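Local coordinates for protein predicted sugar phosphatases of the HAD superfamily (Cytophaga hutchinsonii, PDB 2HX1) that is a predicted magnesium-dependent phosphatase of the haloacid dehalogenase superfamily, probably removing phosphate from sugar phosphates or related small metabolites, at residues A[144-149]-A[185-190]; A[152-157]-A[192-197]. All blocks are in the same frame, centred on the assembly; numbering follows the deposited sequence.

Contact 1 of 2, residues A[144-149]-A[185-190]; sequences FNWFHD and GGVATM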
ATOM      1  N   PHE A 144       4.265  25.703  11.224  1.00 23.47           N
ATOM      2  CA  PHE A 144       3.653  26.116   9.980  1.00 21.21           C
ATOM      3  C   PHE A 144       2.174  25.763   9.916  1.00 21.21           C
ATOM      4  O   PHE A 144       1.692  24.896  10.656  1.00 21.16           O
ATOM      5  CB  PHE A 144       4.402  25.501   8.789  1.00 22.35           C
ATOM      6  CG  PHE A 144       4.385  24.003   8.763  1.00 19.70           C
ATOM      7  CD1 PHE A 144       5.321  23.273   9.492  1.00 22.02           C
ATOM      8  CD2 PHE A 144       3.454  23.330   7.970  1.00 19.75           C
ATOM      9  CE1 PHE A 144       5.290  21.874   9.493  1.00 26.16           C
ATOM     10  CE2 PHE A 144       3.408  21.956   7.932  1.00 21.24           C
ATOM     11  CZ  PHE A 144       4.331  21.201   8.712  1.00 24.52           C
ATOM     12  N   ASN A 145       1.461  26.458   9.031  1.00 20.96           N
ATOM     13  CA  ASN A 145       0.036  26.232   8.810  1.00 21.21           C
ATOM     14  C   ASN A 145      -0.097  25.084   7.855  1.00 21.25           C
ATOM     15  O   ASN A 145       0.309  25.189   6.700  1.00 20.21           O
ATOM     16  CB  ASN A 145      -0.701  27.459   8.240  1.00 22.04           C
ATOM     17  CG  ASN A 145      -2.209  27.206   8.023  1.00 24.17           C
ATOM     18  OD1 ASN A 145      -2.609  26.260   7.321  1.00 18.05           O
ATOM     19  ND2 ASN A 145      -3.051  28.071   8.606  1.00 24.53           N
ATOM     20  N   TRP A 146      -0.690  23.990   8.333  1.00 22.82           N
ATOM     21  CA  TRP A 146      -0.754  22.756   7.561  1.00 22.90           C
ATOM     22  C   TRP A 146      -1.627  22.868   6.318  1.00 22.64           C
ATOM     23  O   TRP A 146      -1.308  22.304   5.296  1.00 24.11           O
ATOM     24  CB  TRP A 146      -1.284  21.594   8.412  1.00 24.82           C
ATOM     25  CG  TRP A 146      -0.269  20.907   9.314  1.00 24.48           C
ATOM     26  CD1 TRP A 146       0.907  21.413   9.779  1.00 22.97           C
ATOM     27  CD2 TRP A 146      -0.403  19.610   9.902  1.00 21.33           C
ATOM     28  NE1 TRP A 146       1.531  20.502  10.603  1.00 23.13           N
ATOM     29  CE2 TRP A 146       0.747  19.385  10.695  1.00 22.40           C
ATOM     30  CE3 TRP A 146      -1.368  18.618   9.826  1.00 21.69           C
ATOM     31  CZ2 TRP A 146       0.947  18.205  11.408  1.00 25.50           C
ATOM     32  CZ3 TRP A 146      -1.168  17.442  10.541  1.00 23.10           C
ATOM     33  CH2 TRP A 146      -0.014  17.241  11.306  1.00 20.95           C
ATOM     34  N   PHE A 147      -2.757  23.548   6.416  1.00 22.62           N
ATOM     35  CA  PHE A 147      -3.650  23.694   5.270  1.00 23.44           C
ATOM     36  C   PHE A 147      -2.941  24.414   4.148  1.00 23.36           C
ATOM     37  O   PHE A 147      -2.962  23.955   2.973  1.00 23.25           O
ATOM     38  CB  PHE A 147      -4.918  24.436   5.662  1.00 24.58           C
ATOM     39  CG  PHE A 147      -5.792  24.848   4.501  1.00 25.14           C
ATOM     40  CD1 PHE A 147      -6.569  23.927   3.826  1.00 24.79           C
ATOM     41  CD2 PHE A 147      -5.894  26.202   4.127  1.00 27.77           C
ATOM     42  CE1 PHE A 147      -7.418  24.329   2.780  1.00 26.51           C
ATOM     43  CE2 PHE A 147      -6.738  26.605   3.085  1.00 28.93           C
ATOM     44  CZ  PHE A 147      -7.515  25.669   2.422  1.00 28.57           C
ATOM     45  N   HIS A 148      -2.289  25.519   4.510  1.00 22.61           N
ATOM     46  CA  HIS A 148      -1.520  26.308   3.553  1.00 22.22           C
ATOM     47  C   HIS A 148      -0.320  25.568   2.986  1.00 21.77           C
ATOM     48  O   HIS A 148      -0.144  25.435   1.772  1.00 22.12           O
ATOM     49  CB  HIS A 148      -1.064  27.627   4.188  1.00 24.45           C
ATOM     50  CG  HIS A 148      -2.185  28.578   4.464  1.00 28.78           C
ATOM     51  ND1 HIS A 148      -2.089  29.596   5.394  1.00 29.41           N
ATOM     52  CD2 HIS A 148      -3.434  28.659   3.940  1.00 31.07           C
ATOM     53  CE1 HIS A 148      -3.232  30.258   5.431  1.00 34.93           C
ATOM     54  NE2 HIS A 148      -4.070  29.703   4.567  1.00 31.78           N
ATOM     55  N   ASP A 149       0.492  25.022   3.874  1.00 23.29           N
ATOM     56  CA  ASP A 149       1.835  24.560   3.489  1.00 22.10           C
ATOM     57  C   ASP A 149       1.957  23.110   3.102  1.00 21.81           C
ATOM     58  O   ASP A 149       2.891  22.757   2.393  1.00 23.17           O
ATOM     59  CB  ASP A 149       2.816  24.952   4.580  1.00 21.68           C
ATOM     60  CG  ASP A 149       2.921  26.464   4.718  1.00 28.23           C
ATOM     61  OD1 ASP A 149       2.412  27.156   3.796  1.00 25.87           O
ATOM     62  OD2 ASP A 149       3.514  26.959   5.706  1.00 27.18           O
ATOM     63  N   GLY A 185       7.769  12.489  10.364  1.00 22.33           N
ATOM     64  CA  GLY A 185       7.764  11.321   9.485  1.00 21.42           C
ATOM     65  C   GLY A 185       6.377  10.988   9.037  1.00 20.12           C
ATOM     66  O   GLY A 185       6.160  10.517   7.919  1.00 22.43           O
ATOM     67  N   GLY A 186       5.421  11.231   9.914  1.00 22.46           N
ATOM     68  CA  GLY A 186       4.012  10.998   9.608  1.00 21.76           C
ATOM     69  C   GLY A 186       3.500  12.018   8.622  1.00 21.84           C
ATOM     70  O   GLY A 186       2.734  11.688   7.743  1.00 21.11           O
ATOM     71  N   VAL A 187       3.938  13.260   8.759  1.00 21.08           N
ATOM     72  CA  VAL A 187       3.618  14.278   7.768  1.00 21.28           C
ATOM     73  C   VAL A 187       4.128  13.870   6.374  1.00 21.95           C
ATOM     74  O   VAL A 187       3.430  14.049   5.381  1.00 21.76           O
ATOM     75  CB  VAL A 187       4.173  15.660   8.183  1.00 21.28           C
ATOM     76  CG1 VAL A 187       4.002  16.718   7.057  1.00 16.30           C
ATOM     77  CG2 VAL A 187       3.490  16.117   9.435  1.00 17.54           C
ATOM     78  N   ALA A 188       5.357  13.352   6.296  1.00 20.67           N
ATOM     79  CA  ALA A 188       5.885  12.844   5.035  1.00 17.48           C
ATOM     80  C   ALA A 188       4.999  11.715   4.539  1.00 18.04           C
ATOM     81  O   ALA A 188       4.649  11.689   3.371  1.00 17.15           O
ATOM     82  CB  ALA A 188       7.351  12.366   5.209  1.00 16.45           C
ATOM     83  N   THR A 189       4.638  10.785   5.431  1.00 19.84           N
ATOM     84  CA  THR A 189       3.782   9.659   5.072  1.00 21.23           C
ATOM     85  C   THR A 189       2.462  10.137   4.443  1.00 22.09           C
ATOM     86  O   THR A 189       1.985   9.559   3.454  1.00 23.06           O
ATOM     87  CB  THR A 189       3.504   8.760   6.308  1.00 22.26           C
ATOM     88  OG1 THR A 189       4.727   8.143   6.738  1.00 21.37           O
ATOM     89  CG2 THR A 189       2.486   7.683   5.987  1.00 17.45           C
HETATM   90  N   MSE A 190       1.881  11.189   5.029  1.00 21.93           N
HETATM   91  CA  MSE A 190       0.625  11.765   4.550  1.00 22.11           C
HETATM   92  C   MSE A 190       0.794  12.381   3.202  1.00 19.92           C
HETATM   93  O   MSE A 190      -0.058  12.226   2.338  1.00 23.23           O
HETATM   94  CB  MSE A 190       0.163  12.848   5.502  1.00 20.30           C
HETATM   95  CG  MSE A 190      -0.355  12.286   6.802  1.00 30.79           C
HETATM   96 SE   MSE A 190      -0.905  13.662   8.075  0.70 29.33          SE
HETATM   97  CE  MSE A 190      -0.092  15.217   7.504  1.00 40.72           C
TER
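Trp146 reaches across from the first turn of its helix and brings the benzo end of its indole up to Val187 and Met190 (a selenomethionine), which sit one turn apart on the facing helix. CZ2 of Trp146 lies 3.8 Å from CG2 of Val187, while two atoms further round the ring, past CH2, CZ3 is 3.9 Å from CE of Met190; both methyls lie on the same side of the ring plane and approach it obliquely. With CG1 of Val187 anti to the backbone N (chi1 173°), it is CG2, beside the backbone N, that is turned to the indole. Met190 instead bends at chi3 (-19°), and its chain crosses the indole at about a right angle. Its selenium is 5.4 Å from the centroid of the six-membered ring of Trp146, a Met-aromatic contact well off the ring normal.

The pyrrole end is held separately: NE1 of Trp146 is hydrogen-bonded to the backbone O of Asp141. Just before the tryptophan, Asn145 is the N-cap; its OD1 accepts from His148 N at 2.9 Å, with the donor above the carbonyl plane. Phe147 of the second subunit meets the Trp146 ring edge-to-face. With the one polar atom of the indole satisfied outside the two segments, what joins them is apolar and Met-aromatic packing, with no hydrogen bond, in a buried spot beside the subunit interface.

Contact 2 of 2, residues A[152-157]-A[192-197]; sequences KTVNLL and ESILGR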
ATOM      1  N   LYS A 152       0.951  23.681  -0.377  1.00 21.29           N
ATOM      2  CA  LYS A 152       2.095  24.265  -1.121  1.00 24.25           C
ATOM      3  C   LYS A 152       3.200  23.226  -1.369  1.00 22.19           C
ATOM      4  O   LYS A 152       3.833  23.261  -2.392  1.00 21.67           O
ATOM      5  CB  LYS A 152       2.727  25.466  -0.386  1.00 25.61           C
ATOM      6  CG  LYS A 152       2.024  26.806  -0.578  1.00 34.28           C
ATOM      7  CD  LYS A 152       2.839  27.992   0.050  1.00 30.75           C
ATOM      8  CE  LYS A 152       2.868  29.225  -0.894  1.00 39.68           C
ATOM      9  NZ  LYS A 152       3.224  30.544  -0.246  1.00 44.34           N
ATOM     10  N   THR A 153       3.434  22.311  -0.426  1.00 22.95           N
ATOM     11  CA  THR A 153       4.472  21.278  -0.596  1.00 22.06           C
ATOM     12  C   THR A 153       4.101  20.291  -1.701  1.00 22.11           C
ATOM     13  O   THR A 153       4.934  19.919  -2.541  1.00 20.43           O
ATOM     14  CB  THR A 153       4.707  20.514   0.712  1.00 26.89           C
ATOM     15  OG1 THR A 153       5.149  21.442   1.694  1.00 25.83           O
ATOM     16  CG2 THR A 153       5.769  19.410   0.552  1.00 20.71           C
ATOM     17  N   VAL A 154       2.831  19.911  -1.754  1.00 22.22           N
ATOM     18  CA  VAL A 154       2.365  19.088  -2.866  1.00 20.24           C
ATOM     19  C   VAL A 154       2.688  19.788  -4.187  1.00 21.70           C
ATOM     20  O   VAL A 154       3.291  19.186  -5.083  1.00 24.12           O
ATOM     21  CB  VAL A 154       0.857  18.705  -2.735  1.00 23.42           C
ATOM     22  CG1 VAL A 154       0.244  18.192  -4.064  1.00 17.92           C
ATOM     23  CG2 VAL A 154       0.683  17.661  -1.664  1.00 16.98           C
ATOM     24  N   ASN A 155       2.329  21.066  -4.305  1.00 22.19           N
ATOM     25  CA  ASN A 155       2.567  21.778  -5.541  1.00 22.01           C
ATOM     26  C   ASN A 155       4.057  22.037  -5.838  1.00 23.34           C
ATOM     27  O   ASN A 155       4.474  21.992  -6.995  1.00 20.23           O
ATOM     28  CB  ASN A 155       1.784  23.070  -5.541  1.00 22.35           C
ATOM     29  CG  ASN A 155       0.300  22.829  -5.711  1.00 22.29           C
ATOM     30  OD1 ASN A 155      -0.122  22.224  -6.704  1.00 21.57           O
ATOM     31  ND2 ASN A 155      -0.491  23.265  -4.729  1.00 22.46           N
ATOM     32  N   LEU A 156       4.844  22.282  -4.785  1.00 24.40           N
ATOM     33  CA  LEU A 156       6.282  22.484  -4.934  1.00 22.69           C
ATOM     34  C   LEU A 156       6.932  21.271  -5.567  1.00 24.05           C
ATOM     35  O   LEU A 156       7.773  21.401  -6.467  1.00 23.14           O
ATOM     36  CB  LEU A 156       6.918  22.722  -3.572  1.00 22.90           C
ATOM     37  CG  LEU A 156       8.440  22.849  -3.550  1.00 26.73           C
ATOM     38  CD1 LEU A 156       8.923  24.010  -4.459  1.00 18.07           C
ATOM     39  CD2 LEU A 156       8.857  23.041  -2.102  1.00 17.16           C
ATOM     40  N   LEU A 157       6.540  20.095  -5.090  1.00 24.11           N
ATOM     41  CA  LEU A 157       7.121  18.845  -5.550  1.00 25.03           C
ATOM     42  C   LEU A 157       6.588  18.398  -6.923  1.00 26.61           C
ATOM     43  O   LEU A 157       7.234  17.626  -7.626  1.00 25.85           O
ATOM     44  CB  LEU A 157       6.856  17.751  -4.506  1.00 24.89           C
ATOM     45  CG  LEU A 157       7.607  17.931  -3.184  1.00 24.99           C
ATOM     46  CD1 LEU A 157       7.227  16.810  -2.219  1.00 20.02           C
ATOM     47  CD2 LEU A 157       9.135  18.025  -3.421  1.00 17.35           C
ATOM     48  N   GLU A 192       3.067  11.563   1.050  1.00 21.18           N
ATOM     49  CA  GLU A 192       3.292  10.443   0.169  1.00 24.19           C
ATOM     50  C   GLU A 192       2.021   9.646  -0.185  1.00 24.94           C
ATOM     51  O   GLU A 192       1.961   8.994  -1.227  1.00 24.28           O
ATOM     52  CB  GLU A 192       4.367   9.542   0.772  1.00 25.37           C
ATOM     53  CG  GLU A 192       5.747  10.185   0.754  1.00 22.80           C
ATOM     54  CD  GLU A 192       6.840   9.250   1.283  1.00 26.94           C
ATOM     55  OE1 GLU A 192       6.644   8.625   2.347  1.00 28.34           O
ATOM     56  OE2 GLU A 192       7.891   9.140   0.615  1.00 30.79           O
ATOM     57  N   SER A 193       1.000   9.724   0.656  1.00 25.88           N
ATOM     58  CA  SER A 193      -0.295   9.084   0.330  1.00 25.94           C
ATOM     59  C   SER A 193      -1.003   9.781  -0.838  1.00 23.63           C
ATOM     60  O   SER A 193      -1.802   9.170  -1.509  1.00 25.40           O
ATOM     61  CB  SER A 193      -1.206   9.011   1.571  1.00 25.14           C
ATOM     62  OG  SER A 193      -1.750  10.284   1.899  1.00 22.49           O
ATOM     63  N   ILE A 194      -0.673  11.051  -1.077  1.00 25.42           N
ATOM     64  CA  ILE A 194      -1.204  11.861  -2.187  1.00 25.08           C
ATOM     65  C   ILE A 194      -0.295  11.741  -3.422  1.00 25.80           C
ATOM     66  O   ILE A 194      -0.752  11.493  -4.517  1.00 28.69           O
ATOM     67  CB  ILE A 194      -1.273  13.390  -1.760  1.00 25.42           C
ATOM     68  CG1 ILE A 194      -2.157  13.608  -0.527  1.00 27.08           C
ATOM     69  CG2 ILE A 194      -1.791  14.296  -2.881  1.00 32.34           C
ATOM     70  CD1 ILE A 194      -3.507  12.924  -0.571  1.00 16.44           C
ATOM     71  N   LEU A 195       1.006  11.919  -3.232  1.00 26.75           N
ATOM     72  CA  LEU A 195       1.967  12.009  -4.332  1.00 26.75           C
ATOM     73  C   LEU A 195       2.549  10.681  -4.767  1.00 25.90           C
ATOM     74  O   LEU A 195       3.149  10.607  -5.837  1.00 26.01           O
ATOM     75  CB  LEU A 195       3.154  12.919  -3.928  1.00 27.29           C
ATOM     76  CG  LEU A 195       2.933  14.431  -3.919  1.00 33.54           C
ATOM     77  CD1 LEU A 195       4.224  15.180  -3.499  1.00 28.06           C
ATOM     78  CD2 LEU A 195       2.470  14.888  -5.275  1.00 27.58           C
ATOM     79  N   GLY A 196       2.426   9.646  -3.942  1.00 26.81           N
ATOM     80  CA  GLY A 196       3.276   8.443  -4.070  1.00 27.50           C
ATOM     81  C   GLY A 196       4.554   8.553  -3.236  1.00 30.37           C
ATOM     82  O   GLY A 196       4.827   9.571  -2.608  1.00 31.17           O
ATOM     83  N   ARG A 197       5.337   7.487  -3.191  1.00 33.77           N
ATOM     84  CA  ARG A 197       6.627   7.511  -2.488  1.00 37.47           C
ATOM     85  C   ARG A 197       7.543   8.526  -3.143  1.00 36.63           C
ATOM     86  O   ARG A 197       7.621   8.625  -4.371  1.00 38.35           O
ATOM     87  CB  ARG A 197       7.291   6.137  -2.539  1.00 39.68           C
ATOM     88  CG  ARG A 197       8.691   6.082  -1.926  1.00 47.45           C
ATOM     89  CD  ARG A 197       9.046   4.669  -1.470  1.00 58.80           C
ATOM     90  NE  ARG A 197       9.104   3.727  -2.591  1.00 63.67           N
ATOM     91  CZ  ARG A 197      10.216   3.343  -3.221  1.00 69.29           C
ATOM     92  NH1 ARG A 197      11.406   3.813  -2.846  1.00 71.56           N
ATOM     93  NH2 ARG A 197      10.139   2.473  -4.233  1.00 66.85           N
TER
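Leu157 and Leu195 make the close part of this helix-to-helix contact, which shows how a few aliphatic branches can join two helices without any hydrogen bond between them. CD1 of Leu195 lies 3.6 Å from CD1 of Leu157 and 3.8 Å from CB of Leu157, so one methyl touches both the root and the tip of its partner. The two side chains cross at about a right angle. Each leucine carries its CG anti to the carbonyl carbon and then runs on extended (chi2 of Leu195 -180°), which sends the forked end of Leu195 over to the helix of Leu157.

The other branch of Leu195, CD2, meets a looser neighbour. It is 4.2 Å from CG1 of Val154, and these side chains slide past each other in opposite directions. Looser still is the pair at Ile194, whose CG2 stands 4.4 Å from CG2 of Val154 while the end of the isoleucine leads away. On this side the second subunit comes in, with its Thr172 packing on Ile194 and its Val180 on Val154. Leu195 and Ile194 remain partly exposed, whereas Val154 and Leu157 are buried. Helix 184-195 ends with Leu195, and Gly196 leaves it with positive phi (91°).

Helix 146-159 is backed by the five-stranded parallel sheet: Leu157 and Thr153 rest on Leu136 of strand 133-138, and Leu156 on Ala101 of strand 98-103. On the other helix, Glu192 forms a salt bridge with Arg201 of strand 199-202, outermost of that sheet within this chain.

Contacts 1 and 2 are successive points along one pairing of helices, 146-159 with 184-195, and their centres lie 10 Å apart. In sequence the segments alternate: 144-149, 152-157, 185-190, then 192-197. Contact 1 therefore joins the earlier parts of both helices and contact 2 the later parts. Between the two helices the chain passes through strand 164-167, which with 133-138 and 199-202 belongs to the five-stranded parallel sheet. This sheet is separate from the six-stranded one that includes strands 16-19 and 228-232, beside the magnesium site, consistent with a cap domain accompanying a HAD core. Both contacts also touch the second subunit, so the helix pair contributes to assembly as well as to the fold.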